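Local coordinates for protein JSC1_58120g3 ([Leptolyngbya] sp. JSC-1, PDB 6XHH) that probably senses far-red light as a cyanobacteriochrome, a phytochrome-superfamily photoreceptor whose GAF domain binds a verdin-type bilin, at residues A[124-129]-A[147-152]; A[34-39]-A[58-63]; A[24-29]-A[51-56]. All coordinates share one frame; numbering follows the deposited sequence.

Contact 1: residues A[124-129]-A[147-152]; sequences FEVKSC and FQNSAP
Lys127 lies along the backbone of residues 149-151 and can be followed atom by atom. Its CB sits near Gln148 O and Ala151 O; CG, turned beside the backbone N and anti to the carbonyl carbon (chi1 -78°), comes 3.4 Å from Asn149 O. CD packs on the peptide between Ser150 and Ala151. The Lys127 chain then bends at its last torsion (Lys127 chi4 56°), which brings Lys127 NZ back to donate to Asn149 O at 3.1 Å, in the carbonyl plane. A water accepts from NZ and donates to the same Asn149 O, closing a small polar ring.

Residues 128-129 open and 147-148 close the antiparallel hairpin of strands 128-136 and 139-148 in the GAF sheet. At its mouth a classic bulge sets two residues, Lys127 and Ser128, opposite Gln148. Lys127 N gives Gln148 O a bond of 2.8 Å, and Gln148 N returns one to Ser128 O.

On the face that carries Cys129 and Phe147, Val126 CG2 stands over the Phe147 ring, 3.7 Å from its centroid and 12° off the normal, a CH-pi contact. Cys129 CB meets the same ring at its edge, 3.5 Å from Phe147 CD1. Phe147 also touches the bilin. Asn149 OD1 and Phe124 O are joined by a second water that donates to both, while Glu125 OE2 is bonded to Arg61 N.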
loop_
_atom_site.group_PDB
_atom_site.type_symbol
_atom_site.label_atom_id
_atom_site.label_comp_id
_atom_site.label_asym_id
_atom_site.label_seq_id
_atom_site.Cartn_x
_atom_site.Cartn_y
_atom_site.Cartn_z
ATOM N N PHE A 124 2.438 1.470 14.185
ATOM C CA PHE A 124 2.256 2.488 13.165
ATOM C C PHE A 124 0.846 3.066 13.176
ATOM O O PHE A 124 0.485 3.821 12.262
ATOM C CB PHE A 124 2.611 1.906 11.796
ATOM C CG PHE A 124 4.073 1.553 11.665
ATOM C CD1 PHE A 124 5.044 2.537 11.776
ATOM C CD2 PHE A 124 4.476 0.241 11.468
ATOM C CE1 PHE A 124 6.381 2.222 11.677
ATOM C CE2 PHE A 124 5.822 -0.078 11.369
ATOM C CZ PHE A 124 6.771 0.915 11.469
ATOM N N GLU A 125 0.058 2.738 14.213
ATOM C CA GLU A 125 -1.291 3.261 14.443
ATOM C C GLU A 125 -2.310 2.738 13.430
ATOM O O GLU A 125 -3.330 3.381 13.185
ATOM C CB GLU A 125 -1.309 4.787 14.447
ATOM C CG GLU A 125 -0.227 5.389 15.307
ATOM C CD GLU A 125 -0.462 6.851 15.527
ATOM O OE1 GLU A 125 -0.878 7.222 16.638
ATOM O OE2 GLU A 125 -0.253 7.624 14.582
ATOM N N VAL A 126 -2.080 1.554 12.869
ATOM C CA VAL A 126 -2.914 1.002 11.801
ATOM C C VAL A 126 -3.953 0.062 12.410
ATOM O O VAL A 126 -3.612 -0.776 13.250
ATOM C CB VAL A 126 -2.048 0.260 10.762
ATOM C CG1 VAL A 126 -2.920 -0.451 9.715
ATOM C CG2 VAL A 126 -1.052 1.203 10.079
ATOM N N LYS A 127 -5.225 0.181 11.980
ATOM C CA LYS A 127 -6.267 -0.784 12.333
ATOM C C LYS A 127 -6.822 -1.554 11.141
ATOM O O LYS A 127 -7.600 -2.498 11.336
ATOM C CB LYS A 127 -7.430 -0.085 13.053
ATOM C CG LYS A 127 -7.132 0.228 14.520
ATOM C CD LYS A 127 -8.389 0.728 15.215
ATOM C CE LYS A 127 -8.108 1.052 16.673
ATOM N NZ LYS A 127 -6.994 2.032 16.784
ATOM N N SER A 128 -6.420 -1.203 9.924
ATOM C CA SER A 128 -6.952 -1.773 8.695
ATOM C C SER A 128 -5.953 -1.438 7.596
ATOM O O SER A 128 -5.432 -0.328 7.577
ATOM C CB SER A 128 -8.333 -1.175 8.402
ATOM O OG SER A 128 -8.808 -1.519 7.106
ATOM N N CYS A 129 -5.655 -2.387 6.704
ATOM C CA CYS A 129 -4.655 -2.065 5.688
ATOM C C CYS A 129 -4.937 -2.806 4.391
ATOM O O CYS A 129 -5.281 -3.990 4.403
ATOM C CB CYS A 129 -3.220 -2.408 6.137
ATOM S SG CYS A 129 -2.959 -4.146 6.665
ATOM N N PHE A 147 -4.382 2.865 4.620
ATOM C CA PHE A 147 -4.567 2.546 6.032
ATOM C C PHE A 147 -5.807 3.245 6.587
ATOM O O PHE A 147 -6.087 4.405 6.258
ATOM C CB PHE A 147 -3.359 3.001 6.883
ATOM C CG PHE A 147 -2.059 2.279 6.610
ATOM C CD1 PHE A 147 -1.988 0.894 6.529
ATOM C CD2 PHE A 147 -0.880 3.005 6.481
ATOM C CE1 PHE A 147 -0.759 0.255 6.329
ATOM C CE2 PHE A 147 0.340 2.373 6.269
ATOM C CZ PHE A 147 0.394 0.996 6.199
ATOM N N GLN A 148 -6.527 2.566 7.473
ATOM C CA GLN A 148 -7.428 3.244 8.384
ATOM C C GLN A 148 -6.891 3.054 9.798
ATOM O O GLN A 148 -6.437 1.965 10.161
ATOM C CB GLN A 148 -8.865 2.732 8.254
ATOM C CG GLN A 148 -9.934 3.623 8.914
ATOM C CD GLN A 148 -10.207 4.912 8.164
ATOM O OE1 GLN A 148 -9.333 5.472 7.513
ATOM N NE2 GLN A 148 -11.440 5.394 8.263
ATOM N N ASN A 149 -6.895 4.133 10.572
ATOM C CA ASN A 149 -6.226 4.161 11.864
ATOM C C ASN A 149 -7.179 4.122 13.040
ATOM O O ASN A 149 -6.818 3.593 14.094
ATOM C CB ASN A 149 -5.360 5.424 11.979
ATOM C CG ASN A 149 -4.259 5.480 10.932
ATOM O OD1 ASN A 149 -3.881 4.460 10.357
ATOM N ND2 ASN A 149 -3.732 6.675 10.695
ATOM N N SER A 150 -8.364 4.713 12.905
ATOM C CA SER A 150 -9.290 4.825 14.022
ATOM C C SER A 150 -10.262 3.658 14.134
ATOM O O SER A 150 -10.864 3.490 15.199
ATOM C CB SER A 150 -10.065 6.144 13.906
ATOM O OG SER A 150 -10.833 6.165 12.722
ATOM N N ALA A 151 -10.395 2.840 13.098
ATOM C CA ALA A 151 -11.455 1.842 13.017
ATOM C C ALA A 151 -11.098 0.865 11.904
ATOM O O ALA A 151 -10.322 1.197 11.016
ATOM C CB ALA A 151 -12.811 2.499 12.726
ATOM N N PRO A 152 -11.677 -0.339 11.937
ATOM C CA PRO A 152 -11.634 -1.208 10.754
ATOM C C PRO A 152 -12.330 -0.549 9.575
ATOM O O PRO A 152 -13.158 0.353 9.720
ATOM C CB PRO A 152 -12.397 -2.466 11.201
ATOM C CG PRO A 152 -12.432 -2.401 12.694
ATOM C CD PRO A 152 -12.406 -0.959 13.054
HETATM O O HOH W 1 -1.057 4.739 10.198
HETATM O O HOH W 2 -4.527 2.923 15.905
#

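Contact 2: residues A[34-39]-A[58-63]; sequences GIERVT and GGWRKL. With EDO (1,2-ethanediol), chain E.
Residues 36-39 and 60-63 run nearly parallel, their end-to-end directions 5° apart, and the gap between the backbones widens along the contact: the CA atoms of Glu36 and Gly58 are 6.4 Å apart, those of Thr39 and Leu63 8.4 Å. No backbone-to-backbone hydrogen bond links the segments, so side chains span the gap. Gly34, with positive phi, closes helix 18-33 as the C-prime residue of a Schellman motif, and strand 37-43 of the GAF sheet follows; residues 58-63 belong to the loop after strand 49-56.

Arg37 carries most of the contact. Its CG is anti to the backbone N (chi1 -158°) and the chain bends at chi3, which reaches the guanidinium across to the loop. There NH1 and NH2 approach end-on and both donate to Arg61 O, at 2.7 Å from Arg37 NH1 and 2.9 Å from Arg37 NH2. Each bond lies in the carbonyl plane, although the oxygen is tilted slightly out of the guanidinium plane. Leu63 covers one guanidinium face, with CG 3.5 Å above the plane and CD1 3.4 Å from Arg37 NE. Trp60 CB comes 3.4 Å from Arg37 NH2. One residue earlier, Glu36 lies against the indole, its OE1 3.8 Å from Trp60 CZ2 and the carboxylate 45° from the ring plane; Ser150 OG and Asn149 N bind that carboxylate.

A methionine in place of Arg37 would probably leave Arg61 O without its two donors, Glu54 without its salt-bridge partner and Leu63 without the flat face it covers.

With one cation shared between a neutral carbonyl and the carboxylate of Glu54, the positive charge is probably well compensated, and the loop is tied to the sheet by its main chain.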
loop_
_atom_site.group_PDB
_atom_site.type_symbol
_atom_site.label_atom_id
_atom_site.label_comp_id
_atom_site.label_asym_id
_atom_site.label_seq_id
_atom_site.Cartn_x
_atom_site.Cartn_y
_atom_site.Cartn_z
ATOM N N GLY A 34 -11.438 8.196 1.209
ATOM C CA GLY A 34 -11.881 8.783 2.462
ATOM C C GLY A 34 -11.269 8.097 3.667
ATOM O O GLY A 34 -11.978 7.727 4.612
ATOM N N ILE A 35 -9.952 7.912 3.653
ATOM C CA ILE A 35 -9.299 7.205 4.749
ATOM C C ILE A 35 -8.256 8.091 5.418
ATOM O O ILE A 35 -8.058 9.250 5.030
ATOM C CB ILE A 35 -8.650 5.896 4.270
ATOM C CG1 ILE A 35 -7.632 6.174 3.145
ATOM C CG2 ILE A 35 -9.726 4.894 3.837
ATOM C CD1 ILE A 35 -7.006 4.901 2.559
ATOM N N GLU A 36 -7.562 7.543 6.411
ATOM C CA GLU A 36 -6.746 8.357 7.299
ATOM C C GLU A 36 -5.266 8.375 6.942
ATOM O O GLU A 36 -4.567 9.304 7.351
ATOM C CB GLU A 36 -6.945 7.887 8.749
ATOM C CG GLU A 36 -8.340 8.276 9.248
ATOM C CD GLU A 36 -8.882 7.449 10.417
ATOM O OE1 GLU A 36 -8.360 6.360 10.748
ATOM O OE2 GLU A 36 -9.870 7.919 11.023
ATOM N N ARG A 37 -4.769 7.403 6.178
ATOM C CA ARG A 37 -3.376 7.474 5.751
ATOM C C ARG A 37 -3.164 6.646 4.504
ATOM O O ARG A 37 -3.712 5.556 4.386
ATOM C CB ARG A 37 -2.417 6.981 6.844
ATOM C CG ARG A 37 -1.018 7.518 6.670
ATOM C CD ARG A 37 0.006 6.741 7.452
ATOM N NE ARG A 37 -0.213 6.723 8.900
ATOM C CZ ARG A 37 0.156 7.691 9.739
ATOM N NH1 ARG A 37 0.754 8.794 9.291
ATOM N NH2 ARG A 37 -0.063 7.546 11.041
ATOM N N VAL A 38 -2.368 7.179 3.583
ATOM C CA VAL A 38 -1.814 6.428 2.461
ATOM C C VAL A 38 -0.317 6.707 2.426
ATOM O O VAL A 38 0.109 7.859 2.563
ATOM C CB VAL A 38 -2.476 6.803 1.118
ATOM C CG1 VAL A 38 -1.834 6.024 -0.033
ATOM C CG2 VAL A 38 -3.954 6.510 1.166
ATOM N N THR A 39 0.479 5.656 2.246
ATOM C CA THR A 39 1.926 5.767 2.287
ATOM C C THR A 39 2.559 5.111 1.067
ATOM O O THR A 39 2.044 4.133 0.509
ATOM C CB THR A 39 2.541 5.104 3.541
ATOM O OG1 THR A 39 2.244 3.694 3.547
ATOM C CG2 THR A 39 2.013 5.721 4.797
ATOM N N GLY A 58 -6.462 13.376 10.314
ATOM C CA GLY A 58 -6.988 13.038 11.621
ATOM C C GLY A 58 -6.019 13.194 12.776
ATOM O O GLY A 58 -6.312 12.735 13.888
ATOM N N GLY A 59 -4.866 13.816 12.537
ATOM C CA GLY A 59 -3.926 14.106 13.611
ATOM C C GLY A 59 -3.150 12.906 14.122
ATOM O O GLY A 59 -3.020 12.695 15.331
ATOM N N TRP A 60 -2.621 12.120 13.200
ATOM C CA TRP A 60 -1.838 10.927 13.485
ATOM C C TRP A 60 -0.348 11.250 13.434
ATOM O O TRP A 60 0.068 12.284 12.905
ATOM C CB TRP A 60 -2.205 9.835 12.474
ATOM C CG TRP A 60 -3.678 9.623 12.448
ATOM C CD1 TRP A 60 -4.595 10.212 11.616
ATOM C CD2 TRP A 60 -4.421 8.796 13.342
ATOM N NE1 TRP A 60 -5.861 9.782 11.934
ATOM C CE2 TRP A 60 -5.782 8.912 12.989
ATOM C CE3 TRP A 60 -4.069 7.964 14.412
ATOM C CZ2 TRP A 60 -6.790 8.221 13.664
ATOM C CZ3 TRP A 60 -5.067 7.273 15.071
ATOM C CH2 TRP A 60 -6.413 7.413 14.702
ATOM N N ARG A 61 0.464 10.350 13.992
ATOM C CA ARG A 61 1.908 10.512 13.889
ATOM C C ARG A 61 2.342 10.423 12.434
ATOM O O ARG A 61 1.776 9.669 11.639
ATOM C CB ARG A 61 2.646 9.447 14.708
ATOM C CG ARG A 61 2.644 9.700 16.203
ATOM C CD ARG A 61 3.821 9.067 16.938
ATOM N NE ARG A 61 3.968 7.633 16.693
ATOM C CZ ARG A 61 3.220 6.675 17.235
ATOM N NH1 ARG A 61 2.223 6.966 18.063
ATOM N NH2 ARG A 61 3.468 5.408 16.934
ATOM N N LYS A 62 3.372 11.195 12.098
ATOM C CA LYS A 62 3.986 11.115 10.781
ATOM C C LYS A 62 4.909 9.907 10.723
ATOM O O LYS A 62 5.725 9.698 11.627
ATOM C CB LYS A 62 4.761 12.396 10.475
ATOM C CG LYS A 62 3.856 13.565 10.114
ATOM C CD LYS A 62 4.643 14.734 9.541
ATOM C CE LYS A 62 3.975 16.067 9.866
ATOM N NZ LYS A 62 4.573 17.198 9.098
ATOM N N LEU A 63 4.760 9.098 9.670
ATOM C CA LEU A 63 5.597 7.918 9.488
ATOM C C LEU A 63 6.812 8.168 8.610
ATOM O O LEU A 63 7.779 7.399 8.689
ATOM C CB LEU A 63 4.781 6.764 8.888
ATOM C CG LEU A 63 3.527 6.455 9.700
ATOM C CD1 LEU A 63 2.864 5.233 9.095
ATOM C CD2 LEU A 63 3.856 6.241 11.169
HETATM C C1 EDO E . -14.636 4.731 4.890
HETATM O O1 EDO E . -13.498 5.377 4.295
HETATM C C2 EDO E . -15.109 5.516 6.114
HETATM O O2 EDO E . -15.149 6.913 5.779
HETATM O O HOH W 3 -9.243 10.521 12.080
#

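Contact 3: residues A[24-29]-A[51-56]; sequences TTTQEV and FITESE
Thr53 is the first residue of segment 51-56, part of strand 49-56, to meet helix 24-29: its CG2 lies 3.9 Å from Thr26 OG1, while Thr26 CG2 lies near Thr53 O. Just here the strand is irregular, for a classic bulge places two successive residues, Ile52 and Thr53, opposite the single Ile40 of the neighbouring strand. Glu54 follows and points away from the helix, and its carboxylate bonds Arg37 NH1, Leu63 N and Val64 N; it contributes main chain instead, Glu54 C standing 3.7 Å from Thr26 OG1.

Ser55 makes the closest approach. Ser55 CA is 5.2 Å from Gln27 CA. Its CB fits against the helical backbone at Thr26, with Ser55 CB 3.5 Å from Thr26 O and 3.6 Å from Thr26 OG1. The Ser55 hydroxyl, anti to the backbone N (chi1 165°), is carried past Thr26, so that Ser55 OG lies 3.5 Å from Gln27 CA, and Gln27 CG borders it from the side.

The evidence for how these elements meet is in the axes: the two short segments pass 6.9 Å apart and their directions differ by 28°, so the helix runs nearly along the strand. Such a small separation is probably allowed by the short side chains at the interface, a threonine and a serine. This is helix 18-33 resting on the face of the GAF sheet, with Val29 further along touching Val38 and helix 157-178.

No hydrogen bond crosses the contact. Thr26 OG1 sits between the backbone N and the carbonyl carbon (chi1 57°), which lets it bond to Ser23 O within its own helix, so the hydroxyl's polarity is met locally and, between the two segments, the contact is van der Waals in nature.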
loop_
_atom_site.group_PDB
_atom_site.type_symbol
_atom_site.label_atom_id
_atom_site.label_comp_id
_atom_site.label_asym_id
_atom_site.label_seq_id
_atom_site.Cartn_x
_atom_site.Cartn_y
_atom_site.Cartn_z
ATOM N N THR A 24 1.337 13.816 -4.644
ATOM C CA THR A 24 0.033 13.857 -5.293
ATOM C C THR A 24 -0.658 12.502 -5.240
ATOM O O THR A 24 -1.873 12.427 -5.015
ATOM C CB THR A 24 0.207 14.306 -6.744
ATOM O OG1 THR A 24 0.795 15.610 -6.753
ATOM C CG2 THR A 24 -1.120 14.347 -7.465
ATOM N N THR A 25 0.097 11.423 -5.459
ATOM C CA THR A 25 -0.489 10.088 -5.445
ATOM C C THR A 25 -1.080 9.751 -4.081
ATOM O O THR A 25 -2.245 9.344 -3.982
ATOM C CB THR A 25 0.558 9.056 -5.853
ATOM O OG1 THR A 25 0.990 9.340 -7.195
ATOM C CG2 THR A 25 -0.031 7.671 -5.809
ATOM N N THR A 26 -0.304 9.946 -3.008
ATOM C CA THR A 26 -0.821 9.596 -1.685
ATOM C C THR A 26 -2.029 10.459 -1.325
ATOM O O THR A 26 -3.005 9.958 -0.751
ATOM C CB THR A 26 0.263 9.703 -0.602
ATOM O OG1 THR A 26 0.825 11.011 -0.580
ATOM C CG2 THR A 26 1.373 8.692 -0.809
ATOM N N GLN A 27 -1.989 11.753 -1.677
ATOM C CA GLN A 27 -3.109 12.650 -1.404
ATOM C C GLN A 27 -4.358 12.223 -2.154
ATOM O O GLN A 27 -5.454 12.182 -1.581
ATOM C CB GLN A 27 -2.732 14.084 -1.785
ATOM C CG GLN A 27 -1.653 14.721 -0.906
ATOM C CD GLN A 27 -1.587 16.244 -1.029
ATOM O OE1 GLN A 27 -2.555 16.898 -1.429
ATOM N NE2 GLN A 27 -0.431 16.809 -0.700
ATOM N N GLU A 28 -4.219 11.915 -3.442
ATOM C CA GLU A 28 -5.402 11.604 -4.240
ATOM C C GLU A 28 -6.027 10.279 -3.824
ATOM O O GLU A 28 -7.255 10.165 -3.748
ATOM C CB GLU A 28 -5.041 11.586 -5.723
ATOM C CG GLU A 28 -4.634 12.928 -6.266
ATOM C CD GLU A 28 -5.621 14.014 -5.924
ATOM O OE1 GLU A 28 -6.843 13.758 -6.015
ATOM O OE2 GLU A 28 -5.169 15.122 -5.567
ATOM N N VAL A 29 -5.209 9.260 -3.561
ATOM C CA VAL A 29 -5.755 7.993 -3.090
ATOM C C VAL A 29 -6.442 8.158 -1.738
ATOM O O VAL A 29 -7.511 7.579 -1.501
ATOM C CB VAL A 29 -4.658 6.915 -3.040
ATOM C CG1 VAL A 29 -5.197 5.662 -2.357
ATOM C CG2 VAL A 29 -4.171 6.594 -4.453
ATOM N N PHE A 51 9.487 4.501 5.121
ATOM C CA PHE A 51 8.398 5.335 4.623
ATOM C C PHE A 51 8.958 6.567 3.903
ATOM O O PHE A 51 9.661 7.382 4.516
ATOM C CB PHE A 51 7.498 5.768 5.779
ATOM C CG PHE A 51 6.746 4.647 6.418
ATOM C CD1 PHE A 51 5.530 4.226 5.894
ATOM C CD2 PHE A 51 7.248 4.010 7.542
ATOM C CE1 PHE A 51 4.824 3.199 6.491
ATOM C CE2 PHE A 51 6.560 2.964 8.137
ATOM C CZ PHE A 51 5.341 2.565 7.624
ATOM N N ILE A 52 8.608 6.733 2.629
ATOM C CA ILE A 52 9.117 7.831 1.812
ATOM C C ILE A 52 8.147 9.003 1.755
ATOM O O ILE A 52 8.562 10.160 1.851
ATOM C CB ILE A 52 9.431 7.322 0.391
ATOM C CG1 ILE A 52 10.384 6.140 0.471
ATOM C CG2 ILE A 52 9.983 8.456 -0.480
ATOM C CD1 ILE A 52 11.667 6.452 1.159
ATOM N N THR A 53 6.861 8.719 1.561
ATOM C CA THR A 53 5.842 9.741 1.379
ATOM C C THR A 53 4.555 9.292 2.047
ATOM O O THR A 53 4.240 8.097 2.088
ATOM C CB THR A 53 5.578 10.015 -0.110
ATOM O OG1 THR A 53 6.823 10.260 -0.751
ATOM C CG2 THR A 53 4.703 11.252 -0.284
ATOM N N GLU A 54 3.794 10.258 2.549
ATOM C CA GLU A 54 2.531 9.924 3.170
ATOM C C GLU A 54 1.555 11.075 3.009
ATOM O O GLU A 54 1.950 12.234 2.845
ATOM C CB GLU A 54 2.727 9.590 4.651
ATOM C CG GLU A 54 2.988 10.803 5.518
ATOM C CD GLU A 54 3.514 10.441 6.891
ATOM O OE1 GLU A 54 4.545 11.011 7.314
ATOM O OE2 GLU A 54 2.897 9.574 7.549
ATOM N N SER A 55 0.271 10.730 3.044
ATOM C CA SER A 55 -0.816 11.689 3.192
ATOM C C SER A 55 -1.645 11.199 4.367
ATOM O O SER A 55 -1.989 10.016 4.428
ATOM C CB SER A 55 -1.653 11.794 1.909
ATOM O OG SER A 55 -2.898 12.436 2.130
ATOM N N GLU A 56 -1.898 12.073 5.335
ATOM C CA GLU A 56 -2.579 11.672 6.556
ATOM C C GLU A 56 -3.703 12.648 6.891
ATOM O O GLU A 56 -3.642 13.832 6.545
ATOM C CB GLU A 56 -1.558 11.554 7.706
ATOM C CG GLU A 56 -2.133 11.302 9.082
ATOM C CD GLU A 56 -2.432 12.588 9.834
ATOM O OE1 GLU A 56 -1.531 13.447 9.966
ATOM O OE2 GLU A 56 -3.577 12.742 10.285
#

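In the fold
Contacts 1, 2 and 3 reach one antiparallel sheet, through neighbouring strands 139-148, 37-43 and 49-56. The centres of contacts 1 and 2 lie about 9 Å apart, as do those of contacts 2 and 3, whereas contacts 1 and 3 are about 15 Å apart. Glu36 joins the first two, with its OE2 2.6 Å from Ser150 OG. Glu54 joins the last two, its OE2 2.9 Å from Arg37 NH1. Phe124 of contact 1 meets Phe51 of contact 3 edge-to-face. The bilin is touched by Phe147 and Phe51, and the side chain of Thr39 in contact 2 is about 4 Å from it.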